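Long-range contacts in carbamate kinase (PDB 2E9Y), which probably catalyses the reversible transfer of a phosphoryl group between ATP and carbamate: residues A[215-220]-A[276-281]; A[230-235]-A[291-296]. One frame throughout, in Å; residues are numbered along the deposited sequence.

Contact 1 joins the first turns of helix 216-226 to the early part of helix 275-289, and contact 2 pairs the strands that follow these helices, 231-236 and 293-297. Along the chain the segments alternate: 215-220, 230-235, 276-281, 291-296. Two helix-strand units, not adjacent in the chain, are thus laid side by side, with 55 residues between the partners in each contact. The two centres lie about 11 Å apart, and the layers touch directly: Ile-234 and Ile-295 reach the backbone of Lys-278, and Ile-234 also meets Asp-217. The result is a helix layer packed on one face of the sheet, where the paired strands probably help bring the helix starts and their charged residues together.

Contact 1: A[215-220]-A[276-281]; sequences DKDLAS and GPKVEA
Asp-217 and Lys-278 both start with CG beside the backbone N (chi1 -68° in the lysine), and from there the lysine runs extended until a turn at chi4 (51°) brings NZ back to the aspartate. The salt bridge, Lys-278 NZ to Asp-217 OD2, is 2.8 Å long and reaches the oxygen on its syn side. The aliphatic part of the lysine follows the same oxygen, with CG 3.1 Å from Asp-217 OD2. In the conformer given, Lys-216 NZ lies 2.7 Å from the other oxygen, Asp-217 OD1, also on the syn side, and bonds to Leu-11 O as well. Asp-217 is thus shared between two ammonium groups, which would limit the rotation of its carboxylate.

Asp-215 is the N-cap of helix 216-226: its OD1 accepts from Leu-218 N at 2.9 Å and, more weakly, from Asp-217 N. Its OD2 rests against the ring of Pro-277, 3.3 Å from CB, the two side chains crossing at about a right angle. Leu-218 places CD2 near Pro-277 O and beside the carboxylate end of Glu-280, whose OE2, in the conformer modelled here, is salt-bridged to Arg-169. The methyl of Ala-281 packs on the backbone of the first helix, 3.4 Å from Asp-217 O.

Two lysines bridged by an aspartate in the first turns of neighbouring helices, beside Ala-10 and Leu-11, are consistent with the phosphoryl-transfer site of carbamate kinases.

The helix axes approach to 8.2 Å and run nearly parallel, at 8°. Asp-217, Lys-278 and Ala-281 rest on Ile-234 of strand 231-236, Lys-216 and Asp-217 reach Ala-10 of strand 6-10, and Val-279 and Glu-280 turn to helix 258-266.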
loop_
_atom_site.group_PDB
_atom_site.type_symbol
_atom_site.label_atom_id
_atom_site.label_comp_id
_atom_site.label_asym_id
_atom_site.label_seq_id
_atom_site.Cartn_x
_atom_site.Cartn_y
_atom_site.Cartn_z
ATOM N N ASP A 215 -5.660 15.451 8.763
ATOM C CA ASP A 215 -5.818 16.381 7.650
ATOM C C ASP A 215 -4.574 16.307 6.763
ATOM O O ASP A 215 -3.447 16.489 7.237
ATOM C CB ASP A 215 -5.992 17.808 8.175
ATOM C CG ASP A 215 -6.286 18.796 7.074
ATOM O OD1 ASP A 215 -5.329 19.258 6.420
ATOM O OD2 ASP A 215 -7.477 19.106 6.858
ATOM N N LYS A 216 -4.773 16.053 5.474
ATOM C CA LYS A 216 -3.645 15.921 4.560
ATOM C C LYS A 216 -2.838 17.201 4.376
ATOM O O LYS A 216 -1.643 17.150 4.093
ATOM C CB LYS A 216 -4.124 15.413 3.196
ATOM C CG LYS A 216 -5.065 16.345 2.447
ATOM C CD LYS A 216 -4.300 17.273 1.524
ATOM C CE LYS A 216 -5.240 17.985 0.561
ATOM N NZ LYS A 216 -4.490 18.838 -0.394
ATOM N N ASP A 217 -3.483 18.350 4.529
ATOM C CA ASP A 217 -2.766 19.609 4.365
ATOM C C ASP A 217 -1.915 19.915 5.592
ATOM O O ASP A 217 -0.748 20.301 5.463
ATOM C CB ASP A 217 -3.754 20.738 4.071
ATOM C CG ASP A 217 -4.434 20.559 2.726
ATOM O OD1 ASP A 217 -3.707 20.351 1.733
ATOM O OD2 ASP A 217 -5.680 20.616 2.660
ATOM N N LEU A 218 -2.483 19.733 6.780
ATOM C CA LEU A 218 -1.729 19.969 8.009
ATOM C C LEU A 218 -0.539 19.014 8.047
ATOM O O LEU A 218 0.574 19.401 8.410
ATOM C CB LEU A 218 -2.617 19.738 9.237
ATOM C CG LEU A 218 -3.828 20.667 9.363
ATOM C CD1 LEU A 218 -4.527 20.420 10.693
ATOM C CD2 LEU A 218 -3.364 22.120 9.258
ATOM N N ALA A 219 -0.780 17.761 7.666
ATOM C CA ALA A 219 0.277 16.757 7.655
ATOM C C ALA A 219 1.362 17.090 6.631
ATOM O O ALA A 219 2.549 16.938 6.917
ATOM C CB ALA A 219 -0.309 15.369 7.358
ATOM N N SER A 220 0.955 17.536 5.445
ATOM C CA SER A 220 1.904 17.893 4.388
ATOM C C SER A 220 2.773 19.066 4.818
ATOM O O SER A 220 3.960 19.127 4.492
ATOM C CB SER A 220 1.163 18.257 3.097
ATOM O OG SER A 220 0.493 17.127 2.560
ATOM N N GLY A 276 -9.921 26.477 5.149
ATOM C CA GLY A 276 -9.391 26.731 6.479
ATOM C C GLY A 276 -8.124 25.952 6.789
ATOM O O GLY A 276 -7.104 26.547 7.144
ATOM N N PRO A 277 -8.155 24.614 6.684
ATOM C CA PRO A 277 -6.973 23.792 6.965
ATOM C C PRO A 277 -5.786 24.127 6.067
ATOM O O PRO A 277 -4.636 24.046 6.496
ATOM C CB PRO A 277 -7.485 22.371 6.740
ATOM C CG PRO A 277 -8.912 22.472 7.159
ATOM C CD PRO A 277 -9.347 23.765 6.512
ATOM N N LYS A 278 -6.067 24.503 4.823
ATOM C CA LYS A 278 -5.012 24.844 3.880
ATOM C C LYS A 278 -4.310 26.135 4.302
ATOM O O LYS A 278 -3.082 26.238 4.223
ATOM C CB LYS A 278 -5.594 24.977 2.469
ATOM C CG LYS A 278 -6.070 23.639 1.893
ATOM C CD LYS A 278 -6.807 23.811 0.575
ATOM C CE LYS A 278 -7.076 22.458 -0.074
ATOM N NZ LYS A 278 -7.708 21.501 0.869
ATOM N N VAL A 279 -5.087 27.113 4.757
ATOM C CA VAL A 279 -4.509 28.373 5.207
ATOM C C VAL A 279 -3.707 28.111 6.479
ATOM O O VAL A 279 -2.606 28.625 6.638
ATOM C CB VAL A 279 -5.607 29.432 5.486
ATOM C CG1 VAL A 279 -5.033 30.608 6.281
ATOM C CG2 VAL A 279 -6.171 29.932 4.167
ATOM N N GLU A 280 -4.255 27.293 7.370
ATOM C CA GLU A 280 -3.572 26.969 8.620
ATOM C C GLU A 280 -2.238 26.296 8.311
ATOM O O GLU A 280 -1.212 26.618 8.910
ATOM C CB GLU A 280 -4.427 26.029 9.474
ATOM C CG GLU A 280 -3.892 25.843 10.888
ATOM C CD GLU A 280 -4.596 24.733 11.648
ATOM O OE1 GLU A 280 -5.837 24.636 11.555
ATOM O OE2 GLU A 280 -3.905 23.964 12.350
ATOM N N ALA A 281 -2.267 25.356 7.370
ATOM C CA ALA A 281 -1.075 24.617 6.959
ATOM C C ALA A 281 -0.014 25.553 6.386
ATOM O O ALA A 281 1.163 25.465 6.741
ATOM C CB ALA A 281 -1.451 23.562 5.916
#

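Contact 2: A[230-235]-A[291-296]; sequences DLLVIL and KPAVIG
Leu-232, Ile-234 and Val-294 carry the backbone bonds that pair the strands. Val-294 is gripped on both its polar atoms: its N donates to Leu-232 O at 3.0 Å, and its O accepts from Ile-234 N at 2.9 Å. Gly-296 N then donates to Ile-234 O, 3.0 Å away. All three are close to straight, and CA-H...O contacts fill in between them, such as Leu-235 CA to Gly-296 O at 3.3 Å.

Apolar contacts follow on both faces. Val-294 turns CG1 into the position between its backbone N and carbonyl carbon (chi1 60°), where it lies 3.8 Å from Val-233 CG2; helix 301-305 packs on this pair through Val-304. On the other face Ile-234 and Ile-295 lie side by side and point the same way, with Ile-234 CB 4.1 Å from Ile-295 CG1. Ala-293 and Leu-232 meet there too, CB to CB at 4.2 Å, under Phe-285 of helix 275-289.

Strand 231-236 also pairs in parallel with strand 6-10, making it an interior strand. Helices on both faces of a largely parallel sheet are characteristic of the three-layer alpha/beta/alpha core of amino acid kinases.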
loop_
_atom_site.group_PDB
_atom_site.type_symbol
_atom_site.label_atom_id
_atom_site.label_comp_id
_atom_site.label_asym_id
_atom_site.label_seq_id
_atom_site.Cartn_x
_atom_site.Cartn_y
_atom_site.Cartn_z
ATOM N N ASP A 230 12.080 23.465 0.497
ATOM C CA ASP A 230 12.243 24.852 0.089
ATOM C C ASP A 230 10.886 25.515 -0.118
ATOM O O ASP A 230 10.771 26.741 -0.083
ATOM C CB ASP A 230 13.052 24.918 -1.211
ATOM C CG ASP A 230 14.456 24.364 -1.054
ATOM O OD1 ASP A 230 15.271 25.000 -0.357
ATOM O OD2 ASP A 230 14.746 23.290 -1.623
ATOM N N LEU A 231 9.852 24.705 -0.323
ATOM C CA LEU A 231 8.525 25.252 -0.560
ATOM C C LEU A 231 7.406 24.264 -0.274
ATOM O O LEU A 231 7.561 23.065 -0.494
ATOM C CB LEU A 231 8.414 25.709 -2.019
ATOM C CG LEU A 231 7.073 26.243 -2.540
ATOM C CD1 LEU A 231 6.727 27.546 -1.838
ATOM C CD2 LEU A 231 7.159 26.472 -4.043
ATOM N N LEU A 232 6.295 24.781 0.240
ATOM C CA LEU A 232 5.108 23.973 0.497
ATOM C C LEU A 232 4.095 24.476 -0.518
ATOM O O LEU A 232 3.822 25.679 -0.597
ATOM C CB LEU A 232 4.559 24.183 1.917
ATOM C CG LEU A 232 3.156 23.600 2.166
ATOM C CD1 LEU A 232 3.180 22.079 1.996
ATOM C CD2 LEU A 232 2.672 23.967 3.557
ATOM N N VAL A 233 3.555 23.558 -1.307
ATOM C CA VAL A 233 2.576 23.908 -2.324
ATOM C C VAL A 233 1.284 23.141 -2.080
ATOM O O VAL A 233 1.306 21.924 -1.899
ATOM C CB VAL A 233 3.087 23.536 -3.734
ATOM C CG1 VAL A 233 2.045 23.907 -4.786
ATOM C CG2 VAL A 233 4.410 24.235 -4.012
ATOM N N ILE A 234 0.164 23.852 -2.060
ATOM C CA ILE A 234 -1.129 23.204 -1.887
ATOM C C ILE A 234 -1.928 23.451 -3.160
ATOM O O ILE A 234 -2.276 24.589 -3.471
ATOM C CB ILE A 234 -1.906 23.766 -0.687
ATOM C CG1 ILE A 234 -1.120 23.513 0.605
ATOM C CG2 ILE A 234 -3.263 23.082 -0.591
ATOM C CD1 ILE A 234 -1.782 24.064 1.841
ATOM N N LEU A 235 -2.205 22.384 -3.901
ATOM C CA LEU A 235 -2.949 22.507 -5.149
ATOM C C LEU A 235 -4.396 22.080 -4.957
ATOM O O LEU A 235 -4.675 20.928 -4.620
ATOM C CB LEU A 235 -2.292 21.663 -6.242
ATOM C CG LEU A 235 -0.863 22.058 -6.630
ATOM C CD1 LEU A 235 -0.354 21.125 -7.715
ATOM C CD2 LEU A 235 -0.836 23.506 -7.126
ATOM N N LYS A 291 10.112 30.114 5.343
ATOM C CA LYS A 291 10.071 30.094 3.884
ATOM C C LYS A 291 8.634 30.276 3.400
ATOM O O LYS A 291 7.681 29.988 4.127
ATOM C CB LYS A 291 10.639 28.776 3.351
ATOM C CG LYS A 291 12.134 28.607 3.581
ATOM C CD LYS A 291 12.614 27.245 3.108
ATOM C CE LYS A 291 14.136 27.171 3.061
ATOM N NZ LYS A 291 14.766 27.424 4.385
ATOM N N PRO A 292 8.459 30.771 2.167
ATOM C CA PRO A 292 7.113 30.978 1.627
ATOM C C PRO A 292 6.355 29.681 1.338
ATOM O O PRO A 292 6.950 28.633 1.099
ATOM C CB PRO A 292 7.368 31.768 0.342
ATOM C CG PRO A 292 8.661 32.466 0.608
ATOM C CD PRO A 292 9.470 31.408 1.305
ATOM N N ALA A 293 5.032 29.774 1.369
ATOM C CA ALA A 293 4.162 28.648 1.066
ATOM C C ALA A 293 3.189 29.220 0.046
ATOM O O ALA A 293 2.918 30.418 0.059
ATOM C CB ALA A 293 3.417 28.192 2.311
ATOM N N VAL A 294 2.674 28.386 -0.848
ATOM C CA VAL A 294 1.739 28.891 -1.839
ATOM C C VAL A 294 0.528 27.976 -2.000
ATOM O O VAL A 294 0.646 26.750 -1.949
ATOM C CB VAL A 294 2.447 29.094 -3.203
ATOM C CG1 VAL A 294 3.022 27.769 -3.702
ATOM C CG2 VAL A 294 1.475 29.689 -4.210
ATOM N N ILE A 295 -0.640 28.591 -2.163
ATOM C CA ILE A 295 -1.887 27.859 -2.346
ATOM C C ILE A 295 -2.461 28.271 -3.693
ATOM O O ILE A 295 -2.721 29.455 -3.930
ATOM C CB ILE A 295 -2.901 28.195 -1.237
ATOM C CG1 ILE A 295 -2.342 27.764 0.124
ATOM C CG2 ILE A 295 -4.228 27.490 -1.511
ATOM C CD1 ILE A 295 -3.158 28.246 1.308
ATOM N N GLY A 296 -2.647 27.301 -4.582
ATOM C CA GLY A 296 -3.178 27.625 -5.893
ATOM C C GLY A 296 -3.938 26.505 -6.569
ATOM O O GLY A 296 -4.250 25.484 -5.955
#